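Long-range contacts in glutathione transferase gst1-6 (PDB 1V2A), which probably catalyses the transfer of glutathione to electrophilic xenobiotics, releasing a halide from halogenated substrates, and works as a homodimer in detoxification: residues Asp2-Leu7 with Lys29-His34; Ser6-Pro11 with Asp200-Tyr205. One frame throughout, in Å; residues are numbered along the deposited sequence.

The two contacts share S6 and L7, so a single run of chain, strand 2-5 and the loop that follows it, serves both. Contact 1 pairs the strand with strand 27-30 at one side of the four-stranded sheet, in the N-terminal, thioredoxin-like domain. Contact 2 sets the loop leading to helix 13-22 against helix 191-206, close to the end of the chain. Their centres lie about 10 Å apart, and a long, weak ion pair from K30 to D201 runs between them. Both reach glutathione sulfonic acid, through V33 in contact 1 and S9 and P11 in contact 2, so the ligand is met from the loops after both strands.

Contact 1 of 2, residues Asp2-Leu7 with Lys29-His34; sequences DYYYSL and KKTNVH. With GTS (glutathione sulfonic acid), chain F.
Three groups converge on the carbonyl oxygen of K29: the hydroxyl of T31, the backbone N of Y5 and the CA-H of Y4. The hydroxyl donates the shortest bond, with T31 OG1 2.7 Å from K29 O and tilted 23° from the carbonyl plane, while the hydrogen bond from the Y5 N-H is weak. That same OG1 lies in the plane of the Y4 ring at its edge, 3.5 Å from Y4 CD2. On either flank of that carbonyl along the chain, K29 N bonds to Y3 O at 3.1 Å and T31 N to Y5 O at 2.7 Å. This is the parallel ladder of a beta-alpha-beta unit, strand 2-5, helix 13-22 and strand 27-30, as expected of a thioredoxin-like domain. The side chains of Y4 and K29 emerge on one face and run side by side. With the lysine chain extended, its CD packs 3.6 Å from Y4 CE2. Its ammonium nitrogen NZ lies 2.9 Å from D2 OD2 in a salt bridge whose hydrogen bond is weak, and bonds to Y4 OH at 3.2 Å; D2 OD1 is taken by N27. Y5 leaves its strand pointing away from strand 27-30, yet a chi1 of 79° turns the ring back, bringing its edge near K29 N and placing Y5 OH 3.7 Å from K30 CG. Beyond the ladder, V33 turns CG1 to the O2 atom of glutathione sulfonic acid, and both V33 and T31 touch I51, whose N is hydrogen-bonded to the ligand.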
ATOM      1  N   ASP B   2       2.147  -8.916 -21.502  1.00 31.82           N
ATOM      2  CA  ASP B   2       2.472  -7.537 -21.847  1.00 33.48           C
ATOM      3  C   ASP B   2       2.740  -6.746 -20.573  1.00 33.93           C
ATOM      4  O   ASP B   2       2.140  -7.005 -19.524  1.00 31.46           O
ATOM      5  CB  ASP B   2       1.331  -6.871 -22.628  1.00 37.01           C
ATOM      6  CG  ASP B   2       0.970  -7.625 -23.888  1.00 40.69           C
ATOM      7  OD1 ASP B   2       1.868  -8.268 -24.481  1.00 40.83           O
ATOM      8  OD2 ASP B   2      -0.213  -7.564 -24.299  1.00 43.10           O
ATOM      9  N   TYR B   3       3.646  -5.780 -20.672  1.00 32.63           N
ATOM     10  CA  TYR B   3       4.010  -4.965 -19.528  1.00 32.38           C
ATOM     11  C   TYR B   3       4.082  -3.489 -19.900  1.00 32.76           C
ATOM     12  O   TYR B   3       5.122  -3.000 -20.344  1.00 31.34           O
ATOM     13  CB  TYR B   3       5.360  -5.432 -18.971  1.00 30.04           C
ATOM     14  CG  TYR B   3       5.749  -4.776 -17.667  1.00 30.38           C
ATOM     15  CD1 TYR B   3       4.992  -4.978 -16.510  1.00 29.10           C
ATOM     16  CD2 TYR B   3       6.876  -3.958 -17.583  1.00 30.58           C
ATOM     17  CE1 TYR B   3       5.352  -4.380 -15.298  1.00 29.49           C
ATOM     18  CE2 TYR B   3       7.245  -3.355 -16.378  1.00 29.15           C
ATOM     19  CZ  TYR B   3       6.480  -3.573 -15.240  1.00 29.89           C
ATOM     20  OH  TYR B   3       6.854  -2.999 -14.047  1.00 28.01           O
ATOM     21  N   TYR B   4       2.970  -2.782 -19.735  1.00 33.54           N
ATOM     22  CA  TYR B   4       2.944  -1.354 -20.034  1.00 32.42           C
ATOM     23  C   TYR B   4       3.786  -0.701 -18.954  1.00 32.87           C
ATOM     24  O   TYR B   4       3.574  -0.941 -17.764  1.00 33.24           O
ATOM     25  CB  TYR B   4       1.511  -0.841 -20.015  1.00 32.18           C
ATOM     26  CG  TYR B   4       0.662  -1.575 -21.021  1.00 32.10           C
ATOM     27  CD1 TYR B   4       0.117  -2.824 -20.720  1.00 32.20           C
ATOM     28  CD2 TYR B   4       0.494  -1.073 -22.309  1.00 31.49           C
ATOM     29  CE1 TYR B   4      -0.567  -3.560 -21.681  1.00 33.41           C
ATOM     30  CE2 TYR B   4      -0.185  -1.798 -23.279  1.00 34.42           C
ATOM     31  CZ  TYR B   4      -0.712  -3.039 -22.963  1.00 33.65           C
ATOM     32  OH  TYR B   4      -1.362  -3.758 -23.931  1.00 32.06           O
ATOM     33  N   TYR B   5       4.749   0.116 -19.368  1.00 32.02           N
ATOM     34  CA  TYR B   5       5.647   0.727 -18.406  1.00 31.85           C
ATOM     35  C   TYR B   5       6.537   1.813 -19.012  1.00 32.73           C
ATOM     36  O   TYR B   5       6.388   2.216 -20.170  1.00 32.50           O
ATOM     37  CB  TYR B   5       6.575  -0.354 -17.862  1.00 31.69           C
ATOM     38  CG  TYR B   5       7.672  -0.650 -18.845  1.00 30.46           C
ATOM     39  CD1 TYR B   5       9.003  -0.464 -18.503  1.00 31.80           C
ATOM     40  CD2 TYR B   5       7.371  -0.983 -20.168  1.00 30.76           C
ATOM     41  CE1 TYR B   5      10.012  -0.584 -19.453  1.00 33.76           C
ATOM     42  CE2 TYR B   5       8.371  -1.107 -21.128  1.00 31.74           C
ATOM     43  CZ  TYR B   5       9.690  -0.898 -20.763  1.00 31.64           C
ATOM     44  OH  TYR B   5      10.685  -0.944 -21.714  1.00 32.59           O
ATOM     45  N   SER B   6       7.490   2.245 -18.191  1.00 30.46           N
ATOM     46  CA  SER B   6       8.496   3.230 -18.546  1.00 29.08           C
ATOM     47  C   SER B   6       9.559   3.172 -17.460  1.00 28.84           C
ATOM     48  O   SER B   6       9.257   3.383 -16.291  1.00 28.51           O
ATOM     49  CB  SER B   6       7.905   4.630 -18.596  1.00 26.77           C
ATOM     50  OG  SER B   6       8.933   5.566 -18.871  1.00 26.84           O
ATOM     51  N   LEU B   7      10.795   2.883 -17.847  1.00 29.76           N
ATOM     52  CA  LEU B   7      11.909   2.793 -16.906  1.00 27.83           C
ATOM     53  C   LEU B   7      12.147   4.054 -16.088  1.00 26.71           C
ATOM     54  O   LEU B   7      12.905   4.027 -15.122  1.00 24.16           O
ATOM     55  CB  LEU B   7      13.206   2.446 -17.642  1.00 29.64           C
ATOM     56  CG  LEU B   7      13.384   0.984 -18.044  1.00 30.94           C
ATOM     57  CD1 LEU B   7      14.709   0.805 -18.764  1.00 29.06           C
ATOM     58  CD2 LEU B   7      13.325   0.115 -16.791  1.00 29.71           C
ATOM     59  N   LYS B  29       6.139  -2.777 -23.262  1.00 36.00           N
ATOM     60  CA  LYS B  29       5.356  -1.842 -24.052  1.00 37.79           C
ATOM     61  C   LYS B  29       5.504  -0.431 -23.498  1.00 36.62           C
ATOM     62  O   LYS B  29       4.690   0.018 -22.693  1.00 39.44           O
ATOM     63  CB  LYS B  29       3.888  -2.268 -24.051  1.00 38.96           C
ATOM     64  CG  LYS B  29       3.656  -3.608 -24.734  1.00 42.82           C
ATOM     65  CD  LYS B  29       2.183  -3.881 -24.930  1.00 47.55           C
ATOM     66  CE  LYS B  29       1.964  -5.096 -25.821  1.00 50.45           C
ATOM     67  NZ  LYS B  29       0.504  -5.383 -26.013  1.00 53.09           N
ATOM     68  N   LYS B  30       6.555   0.263 -23.919  1.00 36.94           N
ATOM     69  CA  LYS B  30       6.788   1.616 -23.443  1.00 37.00           C
ATOM     70  C   LYS B  30       5.492   2.391 -23.541  1.00 37.08           C
ATOM     71  O   LYS B  30       4.855   2.440 -24.588  1.00 35.45           O
ATOM     72  CB  LYS B  30       7.906   2.296 -24.243  1.00 36.59           C
ATOM     73  CG  LYS B  30       9.291   1.823 -23.824  1.00 36.65           C
ATOM     74  CD  LYS B  30      10.432   2.555 -24.528  1.00 37.03           C
ATOM     75  CE  LYS B  30      11.770   1.979 -24.062  1.00 35.69           C
ATOM     76  NZ  LYS B  30      12.972   2.598 -24.699  1.00 37.84           N
ATOM     77  N   THR B  31       5.102   2.984 -22.421  1.00 38.62           N
ATOM     78  CA  THR B  31       3.858   3.719 -22.338  1.00 39.88           C
ATOM     79  C   THR B  31       4.033   5.114 -21.763  1.00 43.25           C
ATOM     80  O   THR B  31       4.678   5.294 -20.733  1.00 44.54           O
ATOM     81  CB  THR B  31       2.862   2.969 -21.436  1.00 38.29           C
ATOM     82  OG1 THR B  31       2.720   1.619 -21.897  1.00 34.33           O
ATOM     83  CG2 THR B  31       1.510   3.666 -21.433  1.00 36.68           C
ATOM     84  N   ASN B  32       3.453   6.099 -22.437  1.00 45.95           N
ATOM     85  CA  ASN B  32       3.498   7.474 -21.967  1.00 46.51           C
ATOM     86  C   ASN B  32       2.099   7.711 -21.425  1.00 46.76           C
ATOM     87  O   ASN B  32       1.202   8.106 -22.166  1.00 47.95           O
ATOM     88  CB  ASN B  32       3.785   8.440 -23.121  1.00 48.54           C
ATOM     89  CG  ASN B  32       3.666   9.892 -22.702  1.00 48.58           C
ATOM     90  OD1 ASN B  32       2.636  10.315 -22.190  1.00 50.78           O
ATOM     91  ND2 ASN B  32       4.724  10.664 -22.920  1.00 50.51           N
ATOM     92  N   VAL B  33       1.916   7.451 -20.134  1.00 46.87           N
ATOM     93  CA  VAL B  33       0.615   7.607 -19.494  1.00 45.70           C
ATOM     94  C   VAL B  33       0.057   9.015 -19.552  1.00 47.02           C
ATOM     95  O   VAL B  33      -1.067   9.260 -19.118  1.00 48.28           O
ATOM     96  CB  VAL B  33       0.652   7.151 -18.016  1.00 45.20           C
ATOM     97  CG1 VAL B  33       0.773   5.649 -17.948  1.00 41.37           C
ATOM     98  CG2 VAL B  33       1.816   7.812 -17.289  1.00 43.82           C
ATOM     99  N   HIS B  34       0.837   9.946 -20.085  1.00 49.11           N
ATOM    100  CA  HIS B  34       0.366  11.318 -20.202  1.00 50.63           C
ATOM    101  C   HIS B  34      -0.316  11.508 -21.556  1.00 49.83           C
ATOM    102  O   HIS B  34      -1.215  12.335 -21.694  1.00 50.97           O
ATOM    103  CB  HIS B  34       1.527  12.298 -20.045  1.00 53.16           C
ATOM    104  CG  HIS B  34       2.209  12.211 -18.717  1.00 57.20           C
ATOM    105  ND1 HIS B  34       2.852  11.071 -18.285  1.00 59.23           N
ATOM    106  CD2 HIS B  34       2.349  13.121 -17.724  1.00 59.14           C
ATOM    107  CE1 HIS B  34       3.361  11.283 -17.084  1.00 59.09           C
ATOM    108  NE2 HIS B  34       3.071  12.518 -16.721  1.00 59.65           N
TER
HETATM  109  N1  GTS F2001       0.909   2.507  -6.841  1.00 19.65           N
HETATM  110  CA1 GTS F2001       1.133   2.437  -8.257  1.00 21.43           C
HETATM  111  C1  GTS F2001       2.047   1.254  -8.458  1.00 20.36           C
HETATM  112  O11 GTS F2001       1.926   0.629  -9.496  1.00 23.10           O
HETATM  113  O12 GTS F2001       2.859   0.943  -7.575  1.00 19.65           O
HETATM  114  CB1 GTS F2001       1.745   3.747  -8.696  1.00 23.64           C
HETATM  115  CG1 GTS F2001       2.040   3.832 -10.206  1.00 27.03           C
HETATM  116  CD1 GTS F2001       1.863   5.245 -10.739  1.00 29.83           C
HETATM  117  OE1 GTS F2001       1.505   6.186 -10.012  1.00 29.11           O
HETATM  118  N2  GTS F2001       2.138   5.363 -12.036  1.00 29.53           N
HETATM  119  CA2 GTS F2001       2.036   6.659 -12.716  1.00 32.85           C
HETATM  120  C2  GTS F2001       0.919   6.621 -13.704  1.00 32.39           C
HETATM  121  O2  GTS F2001       0.739   5.623 -14.412  1.00 33.94           O
HETATM  122  CB2 GTS F2001       3.272   7.057 -13.517  1.00 30.71           C
HETATM  123  SG2 GTS F2001       4.851   7.281 -12.635  1.00 32.25           S
HETATM  124  O1S GTS F2001       5.284   6.104 -11.955  1.00 31.28           O
HETATM  125  O2S GTS F2001       5.802   7.632 -13.627  1.00 31.73           O
HETATM  126  O3S GTS F2001       4.741   8.339 -11.670  1.00 26.46           O
HETATM  127  N3  GTS F2001       0.186   7.725 -13.746  1.00 33.49           N
HETATM  128  CA3 GTS F2001      -0.916   7.836 -14.658  1.00 35.84           C
HETATM  129  C3  GTS F2001      -2.148   8.301 -13.970  1.00 35.07           C
HETATM  130  O31 GTS F2001      -3.132   8.443 -14.680  1.00 37.10           O
HETATM  131  O32 GTS F2001      -2.096   8.523 -12.749  1.00 33.46           O

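Contact 2 of 2, residues Ser6-Pro11 with Asp200-Tyr205; sequences SLISPP and DDTLAY. With GTS (glutathione sulfonic acid), chain F.
I8 comes closest by backbone to the helix, its CA 5.7 Å from T202 CA, within a type I turn from S6 to S9 that is closed by a bond from S9 N to S6 O. The I8 side chain carries most of the contact and meets three residues of helix 191-206. Its CG1, anti to the carbonyl carbon (chi1 -67°), is 3.7 Å from T202 CG2, and its terminal CD1 lies 3.6 Å from D201 CB. One helical turn on, Y205 presents the edge of a poorly ordered ring, with CD1 4.0 Å from I8 CG1. Beside I8, L7 meets the D201 carboxylate, its CD1 3.5 Å from D201 OD2. This loop, between strand 2-5 and helix 13-22, sits against the last helix of the C-terminal, all-helical part of the glutathione transferase fold; W166 also touches I8. Past the turn, S9 and P11 face the ligand: S9 OG donates a short hydrogen bond, 2.5 Å, to O1S of the sulfonate, and P11 CD packs against that same oxygen. T202 OG1 is bonded to A199 O and D201 OD1 to Q197, while D201 OD2 has a long, weak ion pair with K30. The proximity of the lysine and the glutamine would tend to keep this buried carboxylate ionised beside the leucine methyl. With no hydrogen bond joining loop and helix directly, their fit rests on undirected contacts: I8 packs on aliphatic parts of D201 and T202 and on the Y205 edge, and L7 lies against a carboxylate oxygen.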
ATOM      1  N   SER B   6       7.490   2.245 -18.191  1.00 30.46           N
ATOM      2  CA  SER B   6       8.496   3.230 -18.546  1.00 29.08           C
ATOM      3  C   SER B   6       9.559   3.172 -17.460  1.00 28.84           C
ATOM      4  O   SER B   6       9.257   3.383 -16.291  1.00 28.51           O
ATOM      5  CB  SER B   6       7.905   4.630 -18.596  1.00 26.77           C
ATOM      6  OG  SER B   6       8.933   5.566 -18.871  1.00 26.84           O
ATOM      7  N   LEU B   7      10.795   2.883 -17.847  1.00 29.76           N
ATOM      8  CA  LEU B   7      11.909   2.793 -16.906  1.00 27.83           C
ATOM      9  C   LEU B   7      12.147   4.054 -16.088  1.00 26.71           C
ATOM     10  O   LEU B   7      12.905   4.027 -15.122  1.00 24.16           O
ATOM     11  CB  LEU B   7      13.206   2.446 -17.642  1.00 29.64           C
ATOM     12  CG  LEU B   7      13.384   0.984 -18.044  1.00 30.94           C
ATOM     13  CD1 LEU B   7      14.709   0.805 -18.764  1.00 29.06           C
ATOM     14  CD2 LEU B   7      13.325   0.115 -16.791  1.00 29.71           C
ATOM     15  N   ILE B   8      11.527   5.160 -16.480  1.00 26.19           N
ATOM     16  CA  ILE B   8      11.700   6.399 -15.742  1.00 28.62           C
ATOM     17  C   ILE B   8      10.821   6.335 -14.500  1.00 29.32           C
ATOM     18  O   ILE B   8      11.092   6.992 -13.489  1.00 27.92           O
ATOM     19  CB  ILE B   8      11.303   7.631 -16.589  1.00 30.91           C
ATOM     20  CG1 ILE B   8      12.276   7.809 -17.756  1.00 33.67           C
ATOM     21  CG2 ILE B   8      11.367   8.885 -15.734  1.00 31.50           C
ATOM     22  CD1 ILE B   8      12.291   6.665 -18.762  1.00 36.38           C
ATOM     23  N   SER B   9       9.767   5.526 -14.592  1.00 27.59           N
ATOM     24  CA  SER B   9       8.827   5.324 -13.500  1.00 27.27           C
ATOM     25  C   SER B   9       9.425   4.337 -12.492  1.00 26.99           C
ATOM     26  O   SER B   9       9.684   3.179 -12.829  1.00 27.41           O
ATOM     27  CB  SER B   9       7.503   4.777 -14.055  1.00 28.94           C
ATOM     28  OG  SER B   9       6.653   4.302 -13.025  1.00 27.39           O
ATOM     29  N   PRO B  10       9.677   4.791 -11.252  1.00 24.33           N
ATOM     30  CA  PRO B  10      10.246   3.929 -10.212  1.00 24.44           C
ATOM     31  C   PRO B  10       9.353   2.710  -9.908  1.00 25.02           C
ATOM     32  O   PRO B  10       9.844   1.603  -9.721  1.00 24.46           O
ATOM     33  CB  PRO B  10      10.398   4.880  -9.022  1.00 24.14           C
ATOM     34  CG  PRO B  10      10.664   6.204  -9.689  1.00 24.77           C
ATOM     35  CD  PRO B  10       9.626   6.192 -10.795  1.00 26.73           C
ATOM     36  N   PRO B  11       8.029   2.903  -9.839  1.00 22.89           N
ATOM     37  CA  PRO B  11       7.171   1.747  -9.562  1.00 26.10           C
ATOM     38  C   PRO B  11       7.362   0.634 -10.604  1.00 26.97           C
ATOM     39  O   PRO B  11       7.430  -0.540 -10.254  1.00 27.33           O
ATOM     40  CB  PRO B  11       5.763   2.347  -9.607  1.00 24.46           C
ATOM     41  CG  PRO B  11       5.989   3.740  -9.113  1.00 24.53           C
ATOM     42  CD  PRO B  11       7.246   4.151  -9.835  1.00 23.29           C
ATOM     43  N   ASP B 200      19.695   5.889 -20.125  1.00 30.33           N
ATOM     44  CA  ASP B 200      19.436   6.126 -21.540  1.00 31.99           C
ATOM     45  C   ASP B 200      18.002   6.537 -21.789  1.00 34.10           C
ATOM     46  O   ASP B 200      17.741   7.520 -22.484  1.00 36.48           O
ATOM     47  CB  ASP B 200      19.771   4.880 -22.355  1.00 30.69           C
ATOM     48  CG  ASP B 200      21.259   4.581 -22.367  1.00 29.28           C
ATOM     49  OD1 ASP B 200      22.035   5.351 -21.756  1.00 28.19           O
ATOM     50  OD2 ASP B 200      21.654   3.577 -22.988  1.00 27.65           O
ATOM     51  N   ASP B 201      17.067   5.785 -21.222  1.00 36.78           N
ATOM     52  CA  ASP B 201      15.655   6.096 -21.379  1.00 38.05           C
ATOM     53  C   ASP B 201      15.286   7.460 -20.817  1.00 37.80           C
ATOM     54  O   ASP B 201      14.554   8.223 -21.450  1.00 37.77           O
ATOM     55  CB  ASP B 201      14.809   5.027 -20.700  1.00 40.38           C
ATOM     56  CG  ASP B 201      14.750   3.758 -21.495  1.00 42.18           C
ATOM     57  OD1 ASP B 201      15.667   3.539 -22.311  1.00 43.74           O
ATOM     58  OD2 ASP B 201      13.790   2.981 -21.301  1.00 45.63           O
ATOM     59  N   THR B 202      15.783   7.773 -19.627  1.00 38.88           N
ATOM     60  CA  THR B 202      15.462   9.062 -19.028  1.00 41.58           C
ATOM     61  C   THR B 202      15.962  10.183 -19.924  1.00 41.38           C
ATOM     62  O   THR B 202      15.338  11.237 -20.021  1.00 40.63           O
ATOM     63  CB  THR B 202      16.107   9.232 -17.663  1.00 41.39           C
ATOM     64  OG1 THR B 202      17.521   9.368 -17.828  1.00 46.64           O
ATOM     65  CG2 THR B 202      15.811   8.031 -16.786  1.00 42.43           C
ATOM     66  N   LEU B 203      17.096   9.958 -20.576  1.00 41.94           N
ATOM     67  CA  LEU B 203      17.646  10.969 -21.466  1.00 41.82           C
ATOM     68  C   LEU B 203      16.778  11.023 -22.723  1.00 42.61           C
ATOM     69  O   LEU B 203      16.442  12.097 -23.213  1.00 43.97           O
ATOM     70  CB  LEU B 203      19.092  10.624 -21.834  1.00 39.91           C
ATOM     71  CG  LEU B 203      20.111  11.764 -21.763  1.00 38.43           C
ATOM     72  CD1 LEU B 203      21.452  11.270 -22.258  1.00 38.22           C
ATOM     73  CD2 LEU B 203      19.638  12.944 -22.594  1.00 39.44           C
ATOM     74  N   ALA B 204      16.409   9.856 -23.237  1.00 44.79           N
ATOM     75  CA  ALA B 204      15.578   9.785 -24.428  1.00 46.79           C
ATOM     76  C   ALA B 204      14.194  10.360 -24.144  1.00 50.58           C
ATOM     77  O   ALA B 204      13.501  10.814 -25.058  1.00 50.47           O
ATOM     78  CB  ALA B 204      15.461   8.345 -24.899  1.00 45.20           C
ATOM     79  N   TYR B 205      13.785  10.338 -22.880  1.00 55.14           N
ATOM     80  CA  TYR B 205      12.486  10.884 -22.521  1.00 59.67           C
ATOM     81  C   TYR B 205      12.591  12.401 -22.437  1.00 61.64           C
ATOM     82  O   TYR B 205      11.819  13.121 -23.067  1.00 62.62           O
ATOM     83  CB  TYR B 205      12.003  10.338 -21.175  1.00 62.23           C
ATOM     84  CG  TYR B 205      10.640  10.868 -20.763  1.00 65.77           C
ATOM     85  CD1 TYR B 205      10.187  10.736 -19.452  1.00 67.36           C
ATOM     86  CD2 TYR B 205       9.808  11.513 -21.682  1.00 67.27           C
ATOM     87  CE1 TYR B 205       8.942  11.236 -19.065  1.00 68.42           C
ATOM     88  CE2 TYR B 205       8.566  12.015 -21.307  1.00 68.43           C
ATOM     89  CZ  TYR B 205       8.141  11.874 -19.996  1.00 69.05           C
ATOM     90  OH  TYR B 205       6.923  12.384 -19.613  1.00 70.72           O
TER
HETATM   91  N1  GTS F2001       0.909   2.507  -6.841  1.00 19.65           N
HETATM   92  CA1 GTS F2001       1.133   2.437  -8.257  1.00 21.43           C
HETATM   93  C1  GTS F2001       2.047   1.254  -8.458  1.00 20.36           C
HETATM   94  O11 GTS F2001       1.926   0.629  -9.496  1.00 23.10           O
HETATM   95  O12 GTS F2001       2.859   0.943  -7.575  1.00 19.65           O
HETATM   96  CB1 GTS F2001       1.745   3.747  -8.696  1.00 23.64           C
HETATM   97  CG1 GTS F2001       2.040   3.832 -10.206  1.00 27.03           C
HETATM   98  CD1 GTS F2001       1.863   5.245 -10.739  1.00 29.83           C
HETATM   99  OE1 GTS F2001       1.505   6.186 -10.012  1.00 29.11           O
HETATM  100  N2  GTS F2001       2.138   5.363 -12.036  1.00 29.53           N
HETATM  101  CA2 GTS F2001       2.036   6.659 -12.716  1.00 32.85           C
HETATM  102  C2  GTS F2001       0.919   6.621 -13.704  1.00 32.39           C
HETATM  103  O2  GTS F2001       0.739   5.623 -14.412  1.00 33.94           O
HETATM  104  CB2 GTS F2001       3.272   7.057 -13.517  1.00 30.71           C
HETATM  105  SG2 GTS F2001       4.851   7.281 -12.635  1.00 32.25           S
HETATM  106  O1S GTS F2001       5.284   6.104 -11.955  1.00 31.28           O
HETATM  107  O2S GTS F2001       5.802   7.632 -13.627  1.00 31.73           O
HETATM  108  O3S GTS F2001       4.741   8.339 -11.670  1.00 26.46           O
HETATM  109  N3  GTS F2001       0.186   7.725 -13.746  1.00 33.49           N
HETATM  110  CA3 GTS F2001      -0.916   7.836 -14.658  1.00 35.84           C
HETATM  111  C3  GTS F2001      -2.148   8.301 -13.970  1.00 35.07           C
HETATM  112  O31 GTS F2001      -3.132   8.443 -14.680  1.00 37.10           O
HETATM  113  O32 GTS F2001      -2.096   8.523 -12.749  1.00 33.46           O